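Local structure of universal stress protein MJ0577 (Methanocaldococcus jannaschii, 1MJH) at residues Y5-P11 with E119-I125; N133-L138 with K158-S162. The protein binds ATP together with one manganese ion per subunit and forms a homodimer of the universal stress protein A family. One frame throughout, in Å; residues are numbered along the deposited sequence.

Both contacts belong to one universal stress protein domain built on a five-stranded parallel sheet, and they follow one another along the chain: interaction 1 closes before interaction 2 opens. Interaction 1 pairs the central strand 7-11 with the entrance to strand 123-127, inside the sheet. Interaction 2 lies at the surface, where the loop between strand 123-127 and helix 141-149 meets the tail after strand 154-157, outermost within this chain. Their centres are 24 Å apart and their nearest atoms about 9 Å, with no touch. ATP relates them, since Pro-11 O accepts from its ribose and Asn-133 N bonds a beta-phosphate oxygen. Each also reaches the second subunit of the dimer.

Interaction 1 (Y5-P11 with E119-I125); sequences YKKILYP and EGVDIII. With ATP (adenosine-5'-triphosphate), chain F.
Leu-9 is bonded through both its N and its O to strand 123-125: its N gives a nearly straight bond to Ile-123 O (2.9 Å, 174°), and its O takes the N-H of Ile-125. This is the tightly packed part of the contact. On the face carrying Ile-8, CG1 of that residue lies alongside Ile-123 CG2 at 3.8 Å, the two side chains pointing the same way, while its CG2 meets Ile-125 CD1. Phe-28 packs against all three isoleucines. The other face is covered by helix 108-118; there Leu-9 CB rests on Val-121 CG1 and Pro-11 CD on Ile-124 CG2 (4.0 Å).

Toward the start of the strands the contact becomes polar and more open to solvent. Asp-122 has its CG anti to its own carbonyl carbon (chi1 -62°), which brings OD2 to the backbone at the start of the neighbouring strand and just before it: it takes Lys-7 N at 2.9 Å through its anti lone pair and Lys-6 N more weakly. Asp-122 N returns a bond to Lys-7 O. The Lys-7 chain bends at chi3 (-65°) and crosses Val-121 to put NZ 2.9 Å from Glu-119 O, in the carbonyl plane, just before Gly-120 ends helix 108-118 in a Schellman motif. The Glu-119 carboxylate instead pairs with Lys-100.

At the far end Pro-11 O accepts a hydrogen bond from the ribose O2' of ATP (2.7 Å). Two parallel strands adjoin mid-sheet, though two further strands separate them in sequence, with nucleotide bound at the C-terminal end of strand 7-11, as in the Rossmann-like fold of universal stress proteins.

Interaction 2 (N133-L138 with K158-S162); sequences NLKEIL and KRKNS
Arg-159 reaches across to the 133-138 loop with its chain extended from CG to NE, and its guanidinium meets a row of oxygens. NH1 serves two acceptors lying in the guanidinium plane: Asn-133 OD1 at 2.9 Å, approached nearly along the C=O axis, and Leu-134 O at 3.1 Å. The second bond comes from above the carbonyl plane of Leu-134, on the face opposite Ile-137 N, whose bond to the same oxygen closes a type I turn. NH2 donates to Lys-135 O (3.0 Å, 157°), tilted a little from both planes.

The aliphatic part of Lys-135 covers one face of the guanidinium with CD, and Leu-138 CD2 comes within 4.0 Å of NH2. Ile-137 O accepts from His-129 NE2. The loop thus tied down follows strand 123-127 and includes part of the glycine-rich ATP-binding segment of universal stress proteins; Asn-133 N bonds a beta-phosphate oxygen of the nucleotide, while its side chain faces the C-terminal tail. With an alanine in place of Arg-159, Asn-133 OD1 and Lys-135 O would probably lose their donors across the contact, Leu-134 O would keep only the turn bond from Ile-137 N, and the loop would be likely to shift from the tail.

Two waters complete the link. One donates to Lys-160 O at 2.9 Å and receives a longer bond from Asn-133 ND2, so both ends of that amide are directed to the tail. The other donates to Leu-138 O and accepts from Lys-158 NZ (2.8 Å), an ammonium that also bonds Ile-147 O and Ser-150 O of the second subunit.

Interaction 1 (Y5-P11 with E119-I125)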
ATOM      1  N   TYR B   5       6.242  -4.711 -11.641  1.00 30.42           N
ATOM      2  CA  TYR B   5       5.726  -5.600 -10.607  1.00 26.26           C
ATOM      3  C   TYR B   5       5.761  -7.026 -11.149  1.00 31.38           C
ATOM      4  O   TYR B   5       4.787  -7.505 -11.729  1.00 35.45           O
ATOM      5  CB  TYR B   5       4.295  -5.188 -10.244  1.00 27.72           C
ATOM      6  CG  TYR B   5       4.200  -3.748  -9.756  1.00 22.39           C
ATOM      7  CD1 TYR B   5       4.852  -3.275  -8.636  1.00 25.98           C
ATOM      8  CD2 TYR B   5       3.440  -2.871 -10.531  1.00 26.34           C
ATOM      9  CE1 TYR B   5       4.745  -1.939  -8.264  1.00 26.75           C
ATOM     10  CE2 TYR B   5       3.320  -1.540 -10.163  1.00 25.61           C
ATOM     11  CZ  TYR B   5       3.972  -1.098  -9.033  1.00 24.55           C
ATOM     12  OH  TYR B   5       3.866   0.224  -8.666  1.00 23.67           O
ATOM     13  N   LYS B   6       6.948  -7.623 -11.199  1.00 26.71           N
ATOM     14  CA  LYS B   6       7.086  -8.987 -11.700  1.00 26.68           C
ATOM     15  C   LYS B   6       6.870 -10.013 -10.607  1.00 24.83           C
ATOM     16  O   LYS B   6       6.301 -11.055 -10.920  1.00 28.02           O
ATOM     17  CB  LYS B   6       8.527  -9.128 -12.270  1.00 27.60           C
ATOM     18  CG  LYS B   6       8.736 -10.501 -12.897  1.00 36.43           C
ATOM     19  CD  LYS B   6       9.934 -10.559 -13.834  1.00 40.92           C
ATOM     20  CE  LYS B   6       9.924 -11.863 -14.620  1.00 49.28           C
ATOM     21  NZ  LYS B   6      10.629 -11.734 -15.928  1.00 53.48           N
ATOM     22  N   LYS B   7       7.299  -9.730  -9.373  1.00 23.39           N
ATOM     23  CA  LYS B   7       7.182 -10.699  -8.294  1.00 21.67           C
ATOM     24  C   LYS B   7       6.469 -10.086  -7.103  1.00 20.96           C
ATOM     25  O   LYS B   7       6.815  -8.985  -6.624  1.00 22.01           O
ATOM     26  CB  LYS B   7       8.598 -11.177  -7.897  1.00 25.84           C
ATOM     27  CG  LYS B   7       8.555 -12.347  -6.917  1.00 30.47           C
ATOM     28  CD  LYS B   7       9.984 -12.666  -6.446  1.00 30.93           C
ATOM     29  CE  LYS B   7      10.807 -13.160  -7.642  1.00 35.33           C
ATOM     30  NZ  LYS B   7      11.949 -13.973  -7.090  1.00 41.27           N
ATOM     31  N   ILE B   8       5.349 -10.690  -6.705  1.00 19.44           N
ATOM     32  CA  ILE B   8       4.523 -10.188  -5.598  1.00 20.96           C
ATOM     33  C   ILE B   8       4.597 -11.092  -4.371  1.00 22.70           C
ATOM     34  O   ILE B   8       4.527 -12.340  -4.500  1.00 23.78           O
ATOM     35  CB  ILE B   8       3.039 -10.224  -6.098  1.00 21.31           C
ATOM     36  CG1 ILE B   8       2.865  -9.282  -7.262  1.00 21.64           C
ATOM     37  CG2 ILE B   8       2.062  -9.875  -4.972  1.00 21.96           C
ATOM     38  CD1 ILE B   8       1.626  -9.592  -8.132  1.00 25.01           C
ATOM     39  N   LEU B   9       4.643 -10.486  -3.188  1.00 21.30           N
ATOM     40  CA  LEU B   9       4.520 -11.270  -1.948  1.00 20.76           C
ATOM     41  C   LEU B   9       3.067 -11.131  -1.493  1.00 20.85           C
ATOM     42  O   LEU B   9       2.620  -9.985  -1.334  1.00 22.84           O
ATOM     43  CB  LEU B   9       5.413 -10.836  -0.781  1.00 20.23           C
ATOM     44  CG  LEU B   9       5.234 -11.524   0.581  1.00 20.22           C
ATOM     45  CD1 LEU B   9       5.510 -13.044   0.458  1.00 26.15           C
ATOM     46  CD2 LEU B   9       6.152 -10.967   1.668  1.00 18.78           C
ATOM     47  N   TYR B  10       2.346 -12.243  -1.277  1.00 19.35           N
ATOM     48  CA  TYR B  10       0.973 -12.168  -0.829  1.00 20.66           C
ATOM     49  C   TYR B  10       0.877 -13.013   0.434  1.00 19.37           C
ATOM     50  O   TYR B  10       0.846 -14.261   0.380  1.00 20.56           O
ATOM     51  CB  TYR B  10      -0.014 -12.720  -1.896  1.00 19.84           C
ATOM     52  CG  TYR B  10      -1.405 -12.962  -1.379  1.00 20.34           C
ATOM     53  CD1 TYR B  10      -2.076 -11.955  -0.669  1.00 18.64           C
ATOM     54  CD2 TYR B  10      -2.064 -14.169  -1.584  1.00 21.53           C
ATOM     55  CE1 TYR B  10      -3.358 -12.159  -0.195  1.00 20.39           C
ATOM     56  CE2 TYR B  10      -3.350 -14.373  -1.105  1.00 22.79           C
ATOM     57  CZ  TYR B  10      -3.977 -13.376  -0.417  1.00 21.65           C
ATOM     58  OH  TYR B  10      -5.264 -13.552   0.091  1.00 22.85           O
ATOM     59  N   PRO B  11       1.010 -12.383   1.581  1.00 17.80           N
ATOM     60  CA  PRO B  11       0.923 -13.071   2.862  1.00 18.57           C
ATOM     61  C   PRO B  11      -0.554 -13.143   3.269  1.00 18.93           C
ATOM     62  O   PRO B  11      -1.242 -12.128   3.264  1.00 20.28           O
ATOM     63  CB  PRO B  11       1.678 -12.145   3.810  1.00 24.03           C
ATOM     64  CG  PRO B  11       1.568 -10.755   3.235  1.00 19.94           C
ATOM     65  CD  PRO B  11       1.247 -10.924   1.773  1.00 20.14           C
ATOM     66  N   GLU B 119      13.204 -13.201  -1.072  1.00 25.73           N
ATOM     67  CA  GLU B 119      12.693 -13.503  -2.406  1.00 25.51           C
ATOM     68  C   GLU B 119      12.841 -12.392  -3.427  1.00 24.97           C
ATOM     69  O   GLU B 119      12.518 -12.475  -4.621  1.00 27.54           O
ATOM     70  CB  GLU B 119      11.221 -14.008  -2.287  1.00 25.17           C
ATOM     71  CG  GLU B 119      11.095 -15.239  -1.371  1.00 25.06           C
ATOM     72  CD  GLU B 119      11.516 -16.547  -2.047  1.00 32.27           C
ATOM     73  OE1 GLU B 119      11.698 -16.593  -3.264  1.00 34.19           O
ATOM     74  OE2 GLU B 119      11.653 -17.547  -1.337  1.00 37.65           O
ATOM     75  N   GLY B 120      13.289 -11.180  -3.070  1.00 25.30           N
ATOM     76  CA  GLY B 120      13.430 -10.053  -3.969  1.00 24.21           C
ATOM     77  C   GLY B 120      12.125  -9.602  -4.618  1.00 26.07           C
ATOM     78  O   GLY B 120      12.053  -9.301  -5.818  1.00 24.63           O
ATOM     79  N   VAL B 121      11.069  -9.493  -3.804  1.00 24.24           N
ATOM     80  CA  VAL B 121       9.790  -9.105  -4.422  1.00 23.35           C
ATOM     81  C   VAL B 121       9.752  -7.636  -4.796  1.00 22.80           C
ATOM     82  O   VAL B 121      10.471  -6.863  -4.178  1.00 24.35           O
ATOM     83  CB  VAL B 121       8.600  -9.509  -3.521  1.00 19.91           C
ATOM     84  CG1 VAL B 121       8.730 -10.960  -3.066  1.00 19.15           C
ATOM     85  CG2 VAL B 121       8.442  -8.610  -2.313  1.00 22.74           C
ATOM     86  N   ASP B 122       8.867  -7.245  -5.680  1.00 21.99           N
ATOM     87  CA  ASP B 122       8.600  -5.883  -6.124  1.00 19.82           C
ATOM     88  C   ASP B 122       7.481  -5.186  -5.310  1.00 23.05           C
ATOM     89  O   ASP B 122       7.412  -3.955  -5.368  1.00 23.17           O
ATOM     90  CB  ASP B 122       8.198  -5.933  -7.598  1.00 22.91           C
ATOM     91  CG  ASP B 122       9.332  -6.503  -8.469  1.00 28.93           C
ATOM     92  OD1 ASP B 122      10.390  -5.825  -8.505  1.00 26.85           O
ATOM     93  OD2 ASP B 122       9.218  -7.584  -9.097  1.00 24.08           O
ATOM     94  N   ILE B 123       6.703  -5.968  -4.570  1.00 19.72           N
ATOM     95  CA  ILE B 123       5.572  -5.335  -3.856  1.00 19.87           C
ATOM     96  C   ILE B 123       5.015  -6.385  -2.909  1.00 20.72           C
ATOM     97  O   ILE B 123       5.132  -7.593  -3.196  1.00 19.53           O
ATOM     98  CB  ILE B 123       4.520  -4.864  -4.863  1.00 18.60           C
ATOM     99  CG1 ILE B 123       3.353  -4.196  -4.106  1.00 20.38           C
ATOM    100  CG2 ILE B 123       3.978  -6.002  -5.749  1.00 20.08           C
ATOM    101  CD1 ILE B 123       2.405  -3.481  -5.088  1.00 22.73           C
ATOM    102  N   ILE B 124       4.474  -5.954  -1.791  1.00 17.71           N
ATOM    103  CA  ILE B 124       3.750  -6.819  -0.879  1.00 17.72           C
ATOM    104  C   ILE B 124       2.271  -6.406  -0.969  1.00 18.98           C
ATOM    105  O   ILE B 124       2.023  -5.202  -0.845  1.00 20.45           O
ATOM    106  CB  ILE B 124       4.205  -6.585   0.575  1.00 18.31           C
ATOM    107  CG1 ILE B 124       5.764  -6.842   0.629  1.00 19.59           C
ATOM    108  CG2 ILE B 124       3.526  -7.638   1.422  1.00 21.20           C
ATOM    109  CD1 ILE B 124       6.289  -6.627   2.017  1.00 19.84           C
ATOM    110  N   ILE B 125       1.359  -7.330  -1.229  1.00 17.78           N
ATOM    111  CA  ILE B 125      -0.092  -6.959  -1.307  1.00 17.43           C
ATOM    112  C   ILE B 125      -0.786  -7.668  -0.121  1.00 19.07           C
ATOM    113  O   ILE B 125      -0.746  -8.895  -0.021  1.00 18.36           O
ATOM    114  CB  ILE B 125      -0.655  -7.416  -2.652  1.00 17.44           C
ATOM    115  CG1 ILE B 125      -0.026  -6.615  -3.809  1.00 16.61           C
ATOM    116  CG2 ILE B 125      -2.183  -7.144  -2.647  1.00 16.34           C
ATOM    117  CD1 ILE B 125      -0.550  -7.003  -5.196  1.00 16.65           C
TER
HETATM  118  PG  ATP F3001      -4.086  -8.201  15.032  1.00 20.85           P
HETATM  119  O1G ATP F3001      -3.147  -7.069  15.264  1.00 21.13           O
HETATM  120  O2G ATP F3001      -3.337  -9.342  14.619  1.00 22.89           O
HETATM  121  O3G ATP F3001      -4.929  -8.497  16.200  1.00 24.04           O
HETATM  122  PB  ATP F3001      -5.777  -8.241  12.613  1.00 19.91           P
HETATM  123  O1B ATP F3001      -7.111  -7.649  12.453  1.00 20.64           O
HETATM  124  O2B ATP F3001      -5.866  -9.703  12.696  1.00 18.32           O
HETATM  125  O3B ATP F3001      -5.062  -7.613  13.866  1.00 23.09           O
HETATM  126  PA  ATP F3001      -3.433  -8.278  10.770  1.00 20.61           P
HETATM  127  O1A ATP F3001      -2.523  -7.169  10.918  1.00 19.12           O
HETATM  128  O2A ATP F3001      -3.054  -9.530  11.328  1.00 20.22           O
HETATM  129  O3A ATP F3001      -4.886  -7.796  11.368  1.00 20.12           O
HETATM  130  O5' ATP F3001      -3.890  -8.644   9.306  1.00 18.70           O
HETATM  131  C5' ATP F3001      -3.424  -7.782   8.236  1.00 20.72           C
HETATM  132  C4' ATP F3001      -2.937  -8.637   7.082  1.00 17.11           C
HETATM  133  O4' ATP F3001      -1.664  -9.266   7.509  1.00 18.95           O
HETATM  134  C3' ATP F3001      -3.798  -9.824   6.677  1.00 21.39           C
HETATM  135  O3' ATP F3001      -4.898  -9.457   5.833  1.00 17.06           O
HETATM  136  C2' ATP F3001      -2.740 -10.706   5.969  1.00 20.81           C
HETATM  137  O2' ATP F3001      -2.510 -10.188   4.644  1.00 18.17           O
HETATM  138  C1' ATP F3001      -1.512 -10.493   6.892  1.00 18.06           C
HETATM  139  N9  ATP F3001      -1.343 -11.541   7.890  1.00 18.40           N
HETATM  140  C8  ATP F3001      -1.734 -11.564   9.183  1.00 17.84           C
HETATM  141  N7  ATP F3001      -1.348 -12.641   9.841  1.00 22.13           N
HETATM  142  C5  ATP F3001      -0.731 -13.369   8.938  1.00 17.05           C
HETATM  143  C6  ATP F3001      -0.122 -14.608   9.051  1.00 19.88           C
HETATM  144  N6  ATP F3001      -0.127 -15.272  10.208  1.00 22.55           N
HETATM  145  N1  ATP F3001       0.442 -15.102   7.953  1.00 22.65           N
HETATM  146  C2  ATP F3001       0.458 -14.402   6.773  1.00 18.94           C
HETATM  147  N3  ATP F3001      -0.097 -13.194   6.568  1.00 19.61           N
HETATM  148  C4  ATP F3001      -0.689 -12.784   7.713  1.00 17.34           C

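Interaction 2 (N133-L138 with K158-S162)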
ATOM      1  N   ASN B 133      -9.725  -8.498  13.375  1.00 22.20           N
ATOM      2  CA  ASN B 133     -10.638  -7.501  12.836  1.00 20.53           C
ATOM      3  C   ASN B 133     -11.617  -6.908  13.846  1.00 24.22           C
ATOM      4  O   ASN B 133     -12.837  -7.001  13.682  1.00 22.91           O
ATOM      5  CB  ASN B 133     -11.310  -8.022  11.548  1.00 18.04           C
ATOM      6  CG  ASN B 133     -11.992  -6.886  10.810  1.00 20.04           C
ATOM      7  OD1 ASN B 133     -11.716  -5.695  11.009  1.00 24.15           O
ATOM      8  ND2 ASN B 133     -12.909  -7.249   9.901  1.00 24.17           N
ATOM      9  N   LEU B 134     -11.036  -6.232  14.839  1.00 22.41           N
ATOM     10  CA  LEU B 134     -11.875  -5.483  15.821  1.00 20.52           C
ATOM     11  C   LEU B 134     -12.207  -4.131  15.233  1.00 21.57           C
ATOM     12  O   LEU B 134     -11.398  -3.370  14.702  1.00 22.06           O
ATOM     13  CB  LEU B 134     -11.025  -5.369  17.077  1.00 25.39           C
ATOM     14  CG  LEU B 134     -11.729  -4.913  18.353  1.00 41.03           C
ATOM     15  CD1 LEU B 134     -12.832  -5.922  18.683  1.00 38.66           C
ATOM     16  CD2 LEU B 134     -10.714  -4.840  19.494  1.00 33.90           C
ATOM     17  N   LYS B 135     -13.514  -3.765  15.276  1.00 24.28           N
ATOM     18  CA  LYS B 135     -13.960  -2.519  14.680  1.00 25.37           C
ATOM     19  C   LYS B 135     -13.202  -1.293  15.124  1.00 24.47           C
ATOM     20  O   LYS B 135     -12.878  -0.438  14.278  1.00 25.50           O
ATOM     21  CB  LYS B 135     -15.460  -2.315  15.027  1.00 32.41           C
ATOM     22  CG  LYS B 135     -16.049  -1.039  14.417  1.00 41.59           C
ATOM     23  CD  LYS B 135     -16.145  -1.137  12.903  1.00 48.56           C
ATOM     24  CE  LYS B 135     -16.179   0.203  12.193  1.00 56.83           C
ATOM     25  NZ  LYS B 135     -17.535   0.571  11.697  1.00 55.00           N
ATOM     26  N   GLU B 136     -12.816  -1.206  16.421  1.00 21.78           N
ATOM     27  CA  GLU B 136     -12.144  -0.011  16.888  1.00 23.02           C
ATOM     28  C   GLU B 136     -10.701   0.064  16.394  1.00 21.49           C
ATOM     29  O   GLU B 136     -10.142   1.139  16.500  1.00 23.95           O
ATOM     30  CB  GLU B 136     -12.143   0.102  18.432  1.00 28.67           C
ATOM     31  CG  GLU B 136     -11.402  -1.075  19.065  1.00 32.04           C
ATOM     32  CD  GLU B 136     -11.494  -1.115  20.579  1.00 48.86           C
ATOM     33  OE1 GLU B 136     -11.098  -0.104  21.187  1.00 48.52           O
ATOM     34  OE2 GLU B 136     -11.939  -2.150  21.122  1.00 49.84           O
ATOM     35  N   ILE B 137     -10.144  -1.054  15.926  1.00 21.49           N
ATOM     36  CA  ILE B 137      -8.751  -1.046  15.476  1.00 21.10           C
ATOM     37  C   ILE B 137      -8.756  -0.621  13.992  1.00 19.39           C
ATOM     38  O   ILE B 137      -9.509  -1.213  13.225  1.00 21.22           O
ATOM     39  CB  ILE B 137      -8.117  -2.437  15.630  1.00 21.51           C
ATOM     40  CG1 ILE B 137      -7.937  -2.883  17.079  1.00 26.19           C
ATOM     41  CG2 ILE B 137      -6.774  -2.511  14.862  1.00 23.42           C
ATOM     42  CD1 ILE B 137      -6.918  -2.075  17.877  1.00 29.37           C
ATOM     43  N   LEU B 138      -7.989   0.445  13.699  1.00 20.67           N
ATOM     44  CA  LEU B 138      -8.021   0.967  12.324  1.00 19.90           C
ATOM     45  C   LEU B 138      -6.906   0.460  11.419  1.00 19.54           C
ATOM     46  O   LEU B 138      -7.030   0.610  10.187  1.00 19.09           O
ATOM     47  CB  LEU B 138      -7.988   2.524  12.311  1.00 19.22           C
ATOM     48  CG  LEU B 138      -9.060   3.106  13.265  1.00 23.42           C
ATOM     49  CD1 LEU B 138      -8.967   4.648  13.204  1.00 25.51           C
ATOM     50  CD2 LEU B 138     -10.473   2.711  12.828  1.00 24.81           C
ATOM     51  N   LYS B 158      -8.209  -2.500   2.093  1.00 17.19           N
ATOM     52  CA  LYS B 158      -8.968  -2.324   3.359  1.00 16.76           C
ATOM     53  C   LYS B 158     -10.054  -3.369   3.543  1.00 19.10           C
ATOM     54  O   LYS B 158     -10.591  -3.981   2.620  1.00 21.48           O
ATOM     55  CB  LYS B 158      -9.687  -0.944   3.375  1.00 19.29           C
ATOM     56  CG  LYS B 158      -8.714   0.231   3.145  1.00 22.09           C
ATOM     57  CD  LYS B 158      -7.667   0.353   4.202  1.00 21.36           C
ATOM     58  CE  LYS B 158      -8.064   0.318   5.685  1.00 20.96           C
ATOM     59  NZ  LYS B 158      -8.909   1.545   6.039  1.00 21.96           N
ATOM     60  N   ARG B 159     -10.409  -3.535   4.818  1.00 19.31           N
ATOM     61  CA  ARG B 159     -11.478  -4.485   5.179  1.00 15.86           C
ATOM     62  C   ARG B 159     -12.829  -3.995   4.664  1.00 19.12           C
ATOM     63  O   ARG B 159     -12.963  -2.880   4.236  1.00 20.95           O
ATOM     64  CB  ARG B 159     -11.535  -4.570   6.715  1.00 16.71           C
ATOM     65  CG  ARG B 159     -11.832  -3.199   7.357  1.00 19.07           C
ATOM     66  CD  ARG B 159     -11.925  -3.332   8.891  1.00 18.50           C
ATOM     67  NE  ARG B 159     -12.103  -2.006   9.519  1.00 20.37           N
ATOM     68  CZ  ARG B 159     -12.054  -1.840  10.852  1.00 22.44           C
ATOM     69  NH1 ARG B 159     -11.793  -2.852  11.676  1.00 21.51           N
ATOM     70  NH2 ARG B 159     -12.205  -0.639  11.400  1.00 22.98           N
ATOM     71  N   LYS B 160     -13.805  -4.920   4.699  1.00 18.15           N
ATOM     72  CA  LYS B 160     -15.158  -4.480   4.268  1.00 19.74           C
ATOM     73  C   LYS B 160     -15.628  -3.292   5.084  1.00 23.87           C
ATOM     74  O   LYS B 160     -15.329  -3.146   6.246  1.00 26.83           O
ATOM     75  CB  LYS B 160     -16.132  -5.657   4.468  1.00 24.64           C
ATOM     76  CG  LYS B 160     -16.015  -6.763   3.448  1.00 25.12           C
ATOM     77  CD  LYS B 160     -16.947  -7.935   3.850  1.00 31.89           C
ATOM     78  CE  LYS B 160     -16.586  -9.145   2.996  1.00 41.85           C
ATOM     79  NZ  LYS B 160     -16.520  -8.801   1.548  1.00 44.76           N
ATOM     80  N   ASN B 161     -16.525  -2.499   4.456  1.00 24.03           N
ATOM     81  CA  ASN B 161     -17.104  -1.332   5.117  1.00 28.42           C
ATOM     82  C   ASN B 161     -18.200  -1.811   6.081  1.00 32.27           C
ATOM     83  O   ASN B 161     -18.863  -2.825   5.815  1.00 31.95           O
ATOM     84  CB  ASN B 161     -17.726  -0.396   4.091  1.00 29.11           C
ATOM     85  CG  ASN B 161     -16.754   0.157   3.079  1.00 34.70           C
ATOM     86  OD1 ASN B 161     -16.999   0.151   1.864  1.00 37.24           O
ATOM     87  ND2 ASN B 161     -15.645   0.649   3.619  1.00 28.63           N
ATOM     88  N   SER B 162     -18.230  -1.232   7.265  1.00 35.98           N
ATOM     89  CA  SER B 162     -19.014  -1.728   8.398  1.00 45.66           C
ATOM     90  C   SER B 162     -19.289  -3.228   8.374  1.00 51.38           C
ATOM     91  O   SER B 162     -20.313  -3.708   8.950  1.00 53.84           O
ATOM     92  CB  SER B 162     -20.251  -0.846   8.586  1.00 51.51           C
ATOM     93  OG  SER B 162     -19.840   0.521   8.613  1.00 49.10           O
ATOM     94  OXT SER B 162     -18.270  -3.988   8.437  1.00 52.87           O
TER
HETATM   95  O   HOH W   1     -14.862  -5.137   8.329  1.00 30.15           O
HETATM   96  O   HOH W   2      -9.207   1.622   8.860  1.00 25.45           O